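Local coordinates for putative uncharacterized protein (PDB 3M3I) that is of unknown function but belongs to a family of small cupin-fold proteins and is found as a two-chain assembly, at residues L75-S80 against G153-S158; Y38-V43 against T62-C67; W84-G89 against V136-E141. All coordinates share one frame; numbering follows the deposited sequence.

Contact 1: L75-S80 against G153-S158; sequences LHRLCS and GAIFGS
The imidazole of His76 and the phenyl ring of Phe156 meet obliquely, with centroids 4.2 Å apart and planes inclined by 47°, a tilt that fits neither a parallel stack nor an edge-to-face pair. Imidazole atoms lie over one face of the phenyl ring, displaced toward its rim, and His76 NE2 comes to 3.2 Å from Phe156 CZ. In return, Phe156 CD1 stands over one face of the imidazole, likewise displaced toward the rim. At the edge of the phenyl ring, in its plane, sits a methyl group: Leu78 CD1 is 3.7 Å from Phe156 CZ. Both ring-bearing side chains adopt the same first torsion, with CG between the backbone N and the carbonyl carbon (chi1 62° in His76, 70° in Phe156), which swings each ring over toward the opposing strand. The imidazole's polar tie lies outside the two segments: His76 ND1 is hydrogen-bonded to the carbonyl O of His74.

Beneath the rings, the backbones of the two residues form an antiparallel hydrogen-bonded pair. His76 N reaches Phe156 O at 3.0 Å, and the return bond from Phe156 N to His76 O is also 3.0 Å and nearly straight. Further along, the link from Gly153 N to Leu78 O is weak.

Arg77 and Ile155 project to the other face of the sheet. The Arg77 chain crosses Ile155 obliquely, Arg77 NH2 lying 4.0 Å from Ile155 CD1, while NH1 forms a salt bridge with Glu188. Beside them, Leu75 CB packs on Ile155 CG2 at 4.0 Å. The rings point inward, where Phe156 also touches Glu82 and Trp84 of strand 81-87. This pairing within the five-strand sheet, with Phe156 reaching Trp84 of the other sheet, is consistent with the two-sheet beta-barrel of the cupin family.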
ATOM      1  N   LEU A  75      12.731  -2.902  17.203  1.00 70.78           N
ATOM      2  CA  LEU A  75      12.805  -4.236  16.615  1.00 69.97           C
ATOM      3  C   LEU A  75      11.659  -5.163  17.053  1.00 70.19           C
ATOM      4  O   LEU A  75      11.466  -5.442  18.238  1.00 71.47           O
ATOM      5  CB  LEU A  75      14.172  -4.874  16.895  1.00 70.59           C
ATOM      6  CG  LEU A  75      15.390  -4.154  16.280  1.00 70.57           C
ATOM      7  CD1 LEU A  75      16.670  -4.956  16.437  1.00 71.26           C
ATOM      8  CD2 LEU A  75      15.170  -3.848  14.806  1.00 69.35           C
ATOM      9  N   HIS A  76      10.884  -5.610  16.075  1.00 69.27           N
ATOM     10  CA  HIS A  76       9.777  -6.528  16.309  1.00 69.67           C
ATOM     11  C   HIS A  76       9.688  -7.550  15.169  1.00 69.18           C
ATOM     12  O   HIS A  76      10.420  -7.464  14.172  1.00 68.53           O
ATOM     13  CB  HIS A  76       8.471  -5.745  16.421  1.00 69.74           C
ATOM     14  CG  HIS A  76       8.110  -4.999  15.179  1.00 68.64           C
ATOM     15  ND1 HIS A  76       8.746  -3.838  14.797  1.00 68.16           N
ATOM     16  CD2 HIS A  76       7.192  -5.256  14.219  1.00 68.25           C
ATOM     17  CE1 HIS A  76       8.227  -3.405  13.664  1.00 67.47           C
ATOM     18  NE2 HIS A  76       7.283  -4.250  13.290  1.00 67.51           N
ATOM     19  N   ARG A  77       8.800  -8.516  15.309  1.00 69.87           N
ATOM     20  CA  ARG A  77       8.678  -9.549  14.307  1.00 70.00           C
ATOM     21  C   ARG A  77       7.208  -9.916  14.074  1.00 70.61           C
ATOM     22  O   ARG A  77       6.404  -9.924  15.009  1.00 71.39           O
ATOM     23  CB  ARG A  77       9.506 -10.769  14.710  1.00 70.95           C
ATOM     24  CG  ARG A  77       9.441 -11.938  13.738  1.00 71.66           C
ATOM     25  CD  ARG A  77       9.642 -13.236  14.465  1.00 73.19           C
ATOM     26  NE  ARG A  77      11.045 -13.521  14.714  1.00 73.35           N
ATOM     27  CZ  ARG A  77      11.517 -14.177  15.769  1.00 74.47           C
ATOM     28  NH1 ARG A  77      10.717 -14.602  16.738  1.00 75.62           N
ATOM     29  NH2 ARG A  77      12.816 -14.395  15.862  1.00 74.70           N
ATOM     30  N   LEU A  78       6.880 -10.196  12.814  1.00 70.57           N
ATOM     31  CA  LEU A  78       5.545 -10.606  12.410  1.00 71.47           C
ATOM     32  C   LEU A  78       5.673 -12.019  11.880  1.00 72.86           C
ATOM     33  O   LEU A  78       6.748 -12.595  11.914  1.00 73.01           O
ATOM     34  CB  LEU A  78       4.992  -9.661  11.335  1.00 70.78           C
ATOM     35  CG  LEU A  78       4.772  -8.199  11.743  1.00 69.72           C
ATOM     36  CD1 LEU A  78       4.587  -7.291  10.540  1.00 69.10           C
ATOM     37  CD2 LEU A  78       3.578  -8.053  12.677  1.00 70.48           C
ATOM     38  N   CYS A  79       4.581 -12.597  11.421  1.00 74.19           N
ATOM     39  CA  CYS A  79       4.656 -13.884  10.735  1.00 75.97           C
ATOM     40  C   CYS A  79       4.132 -13.811   9.292  1.00 76.68           C
ATOM     41  O   CYS A  79       4.217 -14.781   8.573  1.00 78.48           O
ATOM     42  CB  CYS A  79       3.937 -14.971  11.545  1.00 77.94           C
ATOM     43  SG  CYS A  79       2.260 -15.257  11.060  1.00 79.83           S
ATOM     44  N   SER A  80       3.620 -12.655   8.883  1.00 75.56           N
ATOM     45  CA  SER A  80       3.257 -12.400   7.498  1.00 76.22           C
ATOM     46  C   SER A  80       4.064 -11.217   6.954  1.00 74.48           C
ATOM     47  O   SER A  80       4.635 -10.455   7.723  1.00 72.76           O
ATOM     48  CB  SER A  80       1.763 -12.106   7.408  1.00 77.02           C
ATOM     49  OG  SER A  80       1.012 -13.145   8.002  1.00 78.83           O
ATOM     50  N   GLY A 153       8.764 -13.055   9.185  1.00 66.10           N
ATOM     51  CA  GLY A 153       9.829 -13.734   9.897  1.00 67.13           C
ATOM     52  C   GLY A 153      11.035 -12.849  10.088  1.00 67.46           C
ATOM     53  O   GLY A 153      11.936 -13.207  10.821  1.00 68.60           O
ATOM     54  N   ALA A 154      11.058 -11.689   9.437  1.00 66.83           N
ATOM     55  CA  ALA A 154      12.147 -10.740   9.624  1.00 67.40           C
ATOM     56  C   ALA A 154      12.041 -10.036  10.975  1.00 67.01           C
ATOM     57  O   ALA A 154      10.948  -9.701  11.416  1.00 65.86           O
ATOM     58  CB  ALA A 154      12.169  -9.709   8.490  1.00 67.24           C
ATOM     59  N   ILE A 155      13.182  -9.850  11.635  1.00 68.37           N
ATOM     60  CA  ILE A 155      13.294  -8.937  12.770  1.00 68.56           C
ATOM     61  C   ILE A 155      13.600  -7.557  12.183  1.00 68.33           C
ATOM     62  O   ILE A 155      14.637  -7.371  11.550  1.00 69.59           O
ATOM     63  CB  ILE A 155      14.407  -9.370  13.732  1.00 70.76           C
ATOM     64  CG1 ILE A 155      14.085 -10.736  14.361  1.00 71.36           C
ATOM     65  CG2 ILE A 155      14.620  -8.332  14.838  1.00 71.49           C
ATOM     66  CD1 ILE A 155      15.286 -11.435  14.919  1.00 73.99           C
ATOM     67  N   PHE A 156      12.699  -6.599  12.383  1.00 67.05           N
ATOM     68  CA  PHE A 156      12.806  -5.293  11.730  1.00 66.86           C
ATOM     69  C   PHE A 156      12.262  -4.100  12.529  1.00 66.37           C
ATOM     70  O   PHE A 156      11.445  -4.257  13.438  1.00 65.79           O
ATOM     71  CB  PHE A 156      12.113  -5.339  10.373  1.00 65.97           C
ATOM     72  CG  PHE A 156      10.620  -5.441  10.446  1.00 64.46           C
ATOM     73  CD1 PHE A 156      10.009  -6.577  10.923  1.00 64.08           C
ATOM     74  CD2 PHE A 156       9.821  -4.417   9.993  1.00 63.81           C
ATOM     75  CE1 PHE A 156       8.644  -6.676  10.974  1.00 63.17           C
ATOM     76  CE2 PHE A 156       8.453  -4.523  10.038  1.00 62.88           C
ATOM     77  CZ  PHE A 156       7.868  -5.649  10.519  1.00 62.60           C
ATOM     78  N   GLY A 157      12.701  -2.902  12.154  1.00 66.88           N
ATOM     79  CA  GLY A 157      12.262  -1.671  12.828  1.00 66.71           C
ATOM     80  C   GLY A 157      12.404  -0.495  11.891  1.00 66.98           C
ATOM     81  O   GLY A 157      12.852  -0.685  10.778  1.00 67.47           O
ATOM     82  N   SER A 158      12.037   0.710  12.326  1.00 67.01           N
ATOM     83  CA  SER A 158      12.181   1.878  11.475  1.00 67.64           C
ATOM     84  C   SER A 158      12.626   3.134  12.216  1.00 68.92           C
ATOM     85  O   SER A 158      12.461   3.232  13.421  1.00 69.01           O
ATOM     86  CB  SER A 158      10.895   2.128  10.675  1.00 66.39           C
ATOM     87  OG  SER A 158       9.894   2.756  11.444  1.00 65.67           O
TER

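Contact 2: Y38-V43 against T62-C67; sequences YYSEVV and TIYFLC
Val42 CG2 lies 3.5 Å from Tyr64 CD2, the two side chains crossing at about a right angle, and Ser40 OG lies at the edge of the Tyr64 ring, near its plane. Val42 CG1 is anti to the backbone N (chi1 -170°), which sets CG2 beside that N and against the ring. On the same face Tyr38 lies obliquely against Leu66, with Tyr38 CD1 3.8 Å from Leu66 CD2. The other face carries Tyr39, Glu41, Ile63 and Phe65; there Ile63 CG2 lies at the edge of the Tyr39 ring.

These side chains are held in step by an antiparallel pair of strands, their axes 4.7 Å apart and running at 175°, within the larger curled sheet of the cupin fold. Tyr38 and Leu66 exchange the shorter bonds, Tyr38 N to Leu66 O being 2.8 Å. Ser40 and Tyr64 exchange longer ones, Tyr64 N to Ser40 O being 3.2 Å. The regular pattern then slips by a residue, because Thr62 O receives a weak bond from Val42 N whereas Thr62 N donates to Val43 O at 3.0 Å. Nearby, Val43 CG2 packs on Thr62 CG2 at 3.6 Å.

Outside the pair, strand 172-179 flanks 62-67, bonding through the backbones of Ile63 and Phe65, and helix 21-27 covers Tyr38 and Leu66. Thr62 OG1 is hydrogen-bonded to Gln147 of the second subunit, which also packs on Val42 and Tyr64.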
ATOM      1  N   TYR A  38       3.687   6.269  15.440  1.00 64.11           N
ATOM      2  CA  TYR A  38       2.258   6.564  15.547  1.00 64.72           C
ATOM      3  C   TYR A  38       1.453   5.783  14.494  1.00 63.70           C
ATOM      4  O   TYR A  38       1.988   5.404  13.459  1.00 63.01           O
ATOM      5  CB  TYR A  38       2.045   8.078  15.452  1.00 66.17           C
ATOM      6  CG  TYR A  38       2.857   8.833  16.501  1.00 68.02           C
ATOM      7  CD1 TYR A  38       4.204   9.109  16.303  1.00 67.81           C
ATOM      8  CD2 TYR A  38       2.283   9.244  17.699  1.00 70.66           C
ATOM      9  CE1 TYR A  38       4.960   9.778  17.260  1.00 69.74           C
ATOM     10  CE2 TYR A  38       3.028   9.919  18.661  1.00 73.07           C
ATOM     11  CZ  TYR A  38       4.372  10.177  18.435  1.00 72.37           C
ATOM     12  OH  TYR A  38       5.129  10.848  19.384  1.00 74.99           O
ATOM     13  N   TYR A  39       0.176   5.511  14.765  1.00 64.26           N
ATOM     14  CA  TYR A  39      -0.619   4.725  13.834  1.00 63.67           C
ATOM     15  C   TYR A  39      -2.140   4.828  13.970  1.00 64.43           C
ATOM     16  O   TYR A  39      -2.652   5.377  14.918  1.00 65.96           O
ATOM     17  CB  TYR A  39      -0.205   3.257  13.925  1.00 64.16           C
ATOM     18  CG  TYR A  39      -1.015   2.438  14.887  1.00 66.10           C
ATOM     19  CD1 TYR A  39      -1.731   1.329  14.450  1.00 67.32           C
ATOM     20  CD2 TYR A  39      -1.061   2.754  16.233  1.00 67.70           C
ATOM     21  CE1 TYR A  39      -2.468   0.574  15.329  1.00 70.13           C
ATOM     22  CE2 TYR A  39      -1.801   2.006  17.113  1.00 70.63           C
ATOM     23  CZ  TYR A  39      -2.500   0.920  16.655  1.00 71.86           C
ATOM     24  OH  TYR A  39      -3.230   0.156  17.534  1.00 75.79           O
ATOM     25  N   SER A  40      -2.846   4.293  12.976  1.00 63.91           N
ATOM     26  CA  SER A  40      -4.262   3.984  13.130  1.00 64.86           C
ATOM     27  C   SER A  40      -4.692   2.921  12.129  1.00 64.73           C
ATOM     28  O   SER A  40      -4.219   2.898  11.013  1.00 63.91           O
ATOM     29  CB  SER A  40      -5.121   5.233  12.971  1.00 65.13           C
ATOM     30  OG  SER A  40      -4.984   5.751  11.670  1.00 64.01           O
ATOM     31  N   GLU A  41      -5.595   2.048  12.545  1.00 66.43           N
ATOM     32  CA  GLU A  41      -6.219   1.091  11.650  1.00 67.18           C
ATOM     33  C   GLU A  41      -7.087   1.833  10.622  1.00 65.84           C
ATOM     34  O   GLU A  41      -7.656   2.877  10.914  1.00 65.35           O
ATOM     35  CB  GLU A  41      -7.037   0.067  12.452  1.00 70.28           C
ATOM     36  CG  GLU A  41      -6.177  -0.787  13.389  1.00 72.68           C
ATOM     37  CD  GLU A  41      -6.972  -1.836  14.178  1.00 77.22           C
ATOM     38  OE1 GLU A  41      -7.921  -2.430  13.616  1.00 78.79           O
ATOM     39  OE2 GLU A  41      -6.638  -2.089  15.364  1.00 79.89           O
ATOM     40  N   VAL A  42      -7.141   1.302   9.404  1.00 65.97           N
ATOM     41  CA  VAL A  42      -7.930   1.887   8.337  1.00 65.27           C
ATOM     42  C   VAL A  42      -8.927   0.846   7.892  1.00 66.92           C
ATOM     43  O   VAL A  42     -10.099   0.956   8.214  1.00 67.22           O
ATOM     44  CB  VAL A  42      -7.044   2.387   7.177  1.00 64.85           C
ATOM     45  CG1 VAL A  42      -7.852   3.212   6.200  1.00 64.72           C
ATOM     46  CG2 VAL A  42      -5.891   3.209   7.735  1.00 63.96           C
ATOM     47  N   VAL A  43      -8.467  -0.189   7.197  1.00 77.44           N
ATOM     48  CA  VAL A  43      -9.361  -1.259   6.787  1.00 76.16           C
ATOM     49  C   VAL A  43      -8.832  -2.632   7.133  1.00 74.37           C
ATOM     50  O   VAL A  43      -7.631  -2.841   7.290  1.00 73.37           O
ATOM     51  CB  VAL A  43      -9.694  -1.213   5.283  1.00 74.82           C
ATOM     52  CG1 VAL A  43     -10.213   0.171   4.906  1.00 76.99           C
ATOM     53  CG2 VAL A  43      -8.487  -1.596   4.449  1.00 72.59           C
ATOM     54  N   THR A  62      -4.703  -3.018   6.962  1.00 56.96           N
ATOM     55  CA  THR A  62      -3.866  -1.860   6.588  1.00 57.24           C
ATOM     56  C   THR A  62      -3.843  -0.832   7.703  1.00 56.92           C
ATOM     57  O   THR A  62      -4.729  -0.816   8.563  1.00 56.67           O
ATOM     58  CB  THR A  62      -4.334  -1.130   5.286  1.00 57.88           C
ATOM     59  OG1 THR A  62      -5.317  -0.147   5.619  1.00 57.63           O
ATOM     60  CG2 THR A  62      -4.904  -2.099   4.250  1.00 58.65           C
ATOM     61  N   ILE A  63      -2.820   0.024   7.673  1.00 57.41           N
ATOM     62  CA  ILE A  63      -2.663   1.105   8.646  1.00 57.55           C
ATOM     63  C   ILE A  63      -1.927   2.287   8.047  1.00 58.30           C
ATOM     64  O   ILE A  63      -1.243   2.163   7.048  1.00 59.06           O
ATOM     65  CB  ILE A  63      -1.878   0.663   9.915  1.00 58.11           C
ATOM     66  CG1 ILE A  63      -0.424   0.341   9.591  1.00 59.30           C
ATOM     67  CG2 ILE A  63      -2.521  -0.546  10.592  1.00 57.71           C
ATOM     68  CD1 ILE A  63       0.451   0.224  10.825  1.00 60.61           C
ATOM     69  N   TYR A  64      -2.107   3.447   8.668  1.00 58.45           N
ATOM     70  CA  TYR A  64      -1.230   4.578   8.475  1.00 59.50           C
ATOM     71  C   TYR A  64      -0.147   4.497   9.554  1.00 60.69           C
ATOM     72  O   TYR A  64      -0.452   4.300  10.710  1.00 60.64           O
ATOM     73  CB  TYR A  64      -1.999   5.860   8.644  1.00 59.36           C
ATOM     74  CG  TYR A  64      -2.950   6.224   7.524  1.00 58.97           C
ATOM     75  CD1 TYR A  64      -2.480   6.529   6.249  1.00 59.71           C
ATOM     76  CD2 TYR A  64      -4.308   6.326   7.755  1.00 58.50           C
ATOM     77  CE1 TYR A  64      -3.350   6.901   5.238  1.00 59.88           C
ATOM     78  CE2 TYR A  64      -5.178   6.688   6.753  1.00 58.74           C
ATOM     79  CZ  TYR A  64      -4.701   6.981   5.502  1.00 59.38           C
ATOM     80  OH  TYR A  64      -5.582   7.354   4.509  1.00 60.10           O
ATOM     81  N   PHE A  65       1.115   4.630   9.179  1.00 70.04           N
ATOM     82  CA  PHE A  65       2.194   4.619  10.153  1.00 69.82           C
ATOM     83  C   PHE A  65       3.077   5.848  10.001  1.00 70.30           C
ATOM     84  O   PHE A  65       3.571   6.112   8.916  1.00 70.07           O
ATOM     85  CB  PHE A  65       3.034   3.351  10.009  1.00 68.73           C
ATOM     86  CG  PHE A  65       4.090   3.226  11.050  1.00 68.68           C
ATOM     87  CD1 PHE A  65       3.775   2.780  12.323  1.00 69.20           C
ATOM     88  CD2 PHE A  65       5.390   3.595  10.781  1.00 68.48           C
ATOM     89  CE1 PHE A  65       4.749   2.679  13.299  1.00 69.51           C
ATOM     90  CE2 PHE A  65       6.372   3.493  11.753  1.00 68.73           C
ATOM     91  CZ  PHE A  65       6.046   3.040  13.016  1.00 69.26           C
ATOM     92  N   LEU A  66       3.278   6.588  11.090  1.00 71.37           N
ATOM     93  CA  LEU A  66       4.191   7.743  11.099  1.00 72.30           C
ATOM     94  C   LEU A  66       5.320   7.510  12.107  1.00 72.56           C
ATOM     95  O   LEU A  66       5.113   6.955  13.183  1.00 72.84           O
ATOM     96  CB  LEU A  66       3.424   9.046  11.363  1.00 74.10           C
ATOM     97  CG  LEU A  66       4.166  10.392  11.466  1.00 75.79           C
ATOM     98  CD1 LEU A  66       3.252  11.586  11.125  1.00 77.38           C
ATOM     99  CD2 LEU A  66       4.763  10.585  12.855  1.00 77.17           C
ATOM    100  N   CYS A  67       6.517   7.941  11.729  1.00 72.74           N
ATOM    101  CA  CYS A  67       7.751   7.714  12.480  1.00 73.10           C
ATOM    102  C   CYS A  67       8.444   9.075  12.640  1.00 75.08           C
ATOM    103  O   CYS A  67       8.387   9.895  11.742  1.00 75.51           O
ATOM    104  CB  CYS A  67       8.621   6.752  11.682  1.00 71.58           C
ATOM    105  SG  CYS A  67       9.975   5.901  12.526  1.00 71.53           S
TER

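Contact 3: W84-G89 against V136-E141; sequences WMYHAG and VGARVE
Tyr86 lays one face of its ring against the backbone of Gly137 and Ala138, where the chain leaving strand 130-136 passes the end of strand 81-87; the two strands belong to different sheets of the cupin barrel. Ala138 N stands 4.1 Å above the Tyr86 ring plane, over its centre, and Gly137 C is displaced toward the rim. Gly137 CA comes to 3.5 Å from Tyr86 CD2. The chain runs from this CD2 side to the ring centre, and the Ala138 methyl carries the contact on, Ala138 CB reaching Tyr86 CE1 at 3.6 Å. Setting CG anti to the backbone N (chi1 173°) places the ring against this passing chain.

Val136 packs nearer the root of the tyrosine, Val136 CG1 lying 3.8 Å from Tyr86 CB, and its other methyl faces Trp84: Val136 CG2 is 4.2 Å from Trp84 CB. The Trp84 indole itself turns away from segment 136-141 toward Phe65. No hydrogen bond joins the two segments, so the contact rests on van der Waals packing.

A classic beta bulge, in which His87 and Ala88 both face Leu173, follows Tyr86. His87 ND1 is hydrogen-bonded to Tyr86 O of the second subunit. At the bulge the chain turns so that Ala88 N comes over the opposite face of the tyrosine ring and Gly89 O reaches the ring edge, where Tyr86 OH donates to Gly89 O at 2.7 Å.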
ATOM      1  N   TRP A  84       5.314  -1.555   2.829  1.00 68.94           N
ATOM      2  CA  TRP A  84       5.426  -0.152   3.243  1.00 67.06           C
ATOM      3  C   TRP A  84       5.390   0.811   2.052  1.00 66.79           C
ATOM      4  O   TRP A  84       6.265   0.749   1.219  1.00 66.45           O
ATOM      5  CB  TRP A  84       6.763   0.041   3.955  1.00 64.94           C
ATOM      6  CG  TRP A  84       6.842  -0.682   5.233  1.00 65.32           C
ATOM      7  CD1 TRP A  84       6.846  -2.032   5.413  1.00 66.58           C
ATOM      8  CD2 TRP A  84       6.935  -0.099   6.532  1.00 65.08           C
ATOM      9  NE1 TRP A  84       6.926  -2.330   6.749  1.00 67.06           N
ATOM     10  CE2 TRP A  84       6.976  -1.160   7.461  1.00 66.31           C
ATOM     11  CE3 TRP A  84       6.976   1.218   7.001  1.00 64.48           C
ATOM     12  CZ2 TRP A  84       7.054  -0.951   8.829  1.00 67.14           C
ATOM     13  CZ3 TRP A  84       7.065   1.432   8.364  1.00 65.33           C
ATOM     14  CH2 TRP A  84       7.103   0.347   9.268  1.00 66.74           C
ATOM     15  N   MET A  85       4.417   1.725   2.011  1.00 67.29           N
ATOM     16  CA  MET A  85       4.225   2.668   0.897  1.00 67.50           C
ATOM     17  C   MET A  85       4.453   4.110   1.345  1.00 65.89           C
ATOM     18  O   MET A  85       3.744   4.574   2.212  1.00 66.04           O
ATOM     19  CB  MET A  85       2.788   2.600   0.379  1.00 70.02           C
ATOM     20  CG  MET A  85       2.539   1.657  -0.767  1.00 72.60           C
ATOM     21  SD  MET A  85       2.205  -0.051  -0.347  1.00 74.95           S
ATOM     22  CE  MET A  85       1.129   0.052   1.082  1.00 75.72           C
ATOM     23  N   TYR A  86       5.388   4.819   0.713  1.00 65.10           N
ATOM     24  CA  TYR A  86       5.684   6.209   1.034  1.00 64.22           C
ATOM     25  C   TYR A  86       4.558   7.198   0.622  1.00 65.09           C
ATOM     26  O   TYR A  86       4.072   7.159  -0.498  1.00 66.41           O
ATOM     27  CB  TYR A  86       7.002   6.638   0.370  1.00 64.12           C
ATOM     28  CG  TYR A  86       7.294   8.116   0.520  1.00 64.07           C
ATOM     29  CD1 TYR A  86       6.747   9.047  -0.371  1.00 65.13           C
ATOM     30  CD2 TYR A  86       8.089   8.593   1.569  1.00 63.45           C
ATOM     31  CE1 TYR A  86       7.006  10.406  -0.243  1.00 65.49           C
ATOM     32  CE2 TYR A  86       8.355   9.968   1.711  1.00 64.10           C
ATOM     33  CZ  TYR A  86       7.799  10.863   0.805  1.00 65.04           C
ATOM     34  OH  TYR A  86       8.021  12.209   0.932  1.00 66.03           O
ATOM     35  N   HIS A  87       4.180   8.090   1.544  1.00 64.74           N
ATOM     36  CA  HIS A  87       3.156   9.123   1.300  1.00 65.62           C
ATOM     37  C   HIS A  87       3.708  10.542   1.410  1.00 65.28           C
ATOM     38  O   HIS A  87       3.417  11.378   0.557  1.00 65.99           O
ATOM     39  CB  HIS A  87       2.001   8.981   2.289  1.00 66.61           C
ATOM     40  CG  HIS A  87       1.127   7.793   2.041  1.00 68.11           C
ATOM     41  ND1 HIS A  87       0.746   7.399   0.780  1.00 69.23           N
ATOM     42  CD2 HIS A  87       0.517   6.943   2.899  1.00 69.48           C
ATOM     43  CE1 HIS A  87      -0.044   6.344   0.867  1.00 71.19           C
ATOM     44  NE2 HIS A  87      -0.199   6.049   2.142  1.00 71.37           N
ATOM     45  N   ALA A  88       4.468  10.820   2.470  1.00 64.71           N
ATOM     46  CA  ALA A  88       4.964  12.182   2.738  1.00 65.16           C
ATOM     47  C   ALA A  88       6.138  12.268   3.743  1.00 65.14           C
ATOM     48  O   ALA A  88       6.470  11.301   4.427  1.00 64.58           O
ATOM     49  CB  ALA A  88       3.815  13.085   3.194  1.00 66.18           C
ATOM     50  N   GLY A  89       6.759  13.448   3.789  1.00 66.21           N
ATOM     51  CA  GLY A  89       7.852  13.747   4.720  1.00 67.15           C
ATOM     52  C   GLY A  89       9.188  13.188   4.273  1.00 67.01           C
ATOM     53  O   GLY A  89       9.390  12.891   3.102  1.00 66.72           O
ATOM     54  N   VAL A 136      12.641   3.870   2.450  1.00 61.84           N
ATOM     55  CA  VAL A 136      11.335   4.013   1.794  1.00 60.72           C
ATOM     56  C   VAL A 136      11.115   5.500   1.567  1.00 61.63           C
ATOM     57  O   VAL A 136      11.040   6.269   2.525  1.00 63.51           O
ATOM     58  CB  VAL A 136      10.199   3.432   2.683  1.00 61.05           C
ATOM     59  CG1 VAL A 136       8.798   3.793   2.121  1.00 60.54           C
ATOM     60  CG2 VAL A 136      10.361   1.934   2.806  1.00 60.97           C
ATOM     61  N   GLY A 137      11.044   5.916   0.303  1.00 61.05           N
ATOM     62  CA  GLY A 137      11.006   7.359  -0.019  1.00 62.81           C
ATOM     63  C   GLY A 137      10.696   7.633  -1.479  1.00 62.49           C
ATOM     64  O   GLY A 137      10.467   6.694  -2.248  1.00 60.89           O
ATOM     65  N   ALA A 138      10.695   8.914  -1.852  1.00 64.74           N
ATOM     66  CA  ALA A 138      10.276   9.354  -3.192  1.00 65.45           C
ATOM     67  C   ALA A 138      11.413   9.876  -4.083  1.00 66.66           C
ATOM     68  O   ALA A 138      11.177  10.241  -5.236  1.00 67.77           O
ATOM     69  CB  ALA A 138       9.183  10.425  -3.071  1.00 68.13           C
ATOM     70  N   ARG A 139      12.630   9.959  -3.552  1.00 67.01           N
ATOM     71  CA  ARG A 139      13.776  10.259  -4.385  1.00 68.08           C
ATOM     72  C   ARG A 139      14.404   8.943  -4.763  1.00 65.57           C
ATOM     73  O   ARG A 139      15.407   8.505  -4.183  1.00 65.22           O
ATOM     74  CB  ARG A 139      14.777  11.157  -3.673  1.00 70.78           C
ATOM     75  CG  ARG A 139      14.273  12.568  -3.431  1.00 74.69           C
ATOM     76  CD  ARG A 139      14.829  13.075  -2.115  1.00 77.02           C
ATOM     77  NE  ARG A 139      14.679  14.515  -1.916  1.00 82.21           N
ATOM     78  CZ  ARG A 139      15.034  15.143  -0.800  1.00 85.64           C
ATOM     79  NH1 ARG A 139      15.556  14.461   0.222  1.00 84.20           N
ATOM     80  NH2 ARG A 139      14.861  16.451  -0.693  1.00 91.21           N
ATOM     81  N   VAL A 140      13.799   8.320  -5.764  1.00 64.52           N
ATOM     82  CA  VAL A 140      14.260   7.029  -6.280  1.00 63.06           C
ATOM     83  C   VAL A 140      15.605   7.127  -6.983  1.00 64.31           C
ATOM     84  O   VAL A 140      16.296   6.118  -7.128  1.00 63.77           O
ATOM     85  CB  VAL A 140      13.252   6.427  -7.247  1.00 62.69           C
ATOM     86  CG1 VAL A 140      11.925   6.138  -6.492  1.00 61.54           C
ATOM     87  CG2 VAL A 140      13.068   7.349  -8.456  1.00 64.86           C
ATOM     88  N   GLU A 141      15.970   8.338  -7.391  1.00 66.55           N
ATOM     89  CA  GLU A 141      17.262   8.597  -7.996  1.00 68.32           C
ATOM     90  C   GLU A 141      18.395   8.605  -6.970  1.00 68.58           C
ATOM     91  O   GLU A 141      19.559   8.636  -7.342  1.00 70.02           O
ATOM     92  CB  GLU A 141      17.217   9.880  -8.857  1.00 71.43           C
ATOM     93  CG  GLU A 141      17.002  11.215  -8.128  1.00 73.72           C
ATOM     94  CD  GLU A 141      15.573  11.471  -7.617  1.00 73.17           C
ATOM     95  OE1 GLU A 141      15.284  12.635  -7.294  1.00 76.13           O
ATOM     96  OE2 GLU A 141      14.755  10.532  -7.490  1.00 70.37           O
TER

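Overall arrangement
Along the chain, contact 2 closes first; contact 1 then opens, and contact 3 is nested within its loop. Their centres lie about 16 Å (contacts 1 and 2), 20 Å (1 and 3) and 16 Å (2 and 3) apart. Contact 2 and segment 84-89 share the larger antiparallel sheet, whereas contact 1 belongs to the five-strand sheet, whose outer strand 130-136 leads into segment 136-141. The sheets meet where Phe156 CE2 is 4.0 Å from Trp84 CZ2; within the larger sheet, Phe65 CD2 is 3.7 Å from Trp84 CZ3. Trp84 therefore links all three contacts. Contact 1 is thus buried within one subunit, while contacts 2 and 3 also take part in the subunit interface.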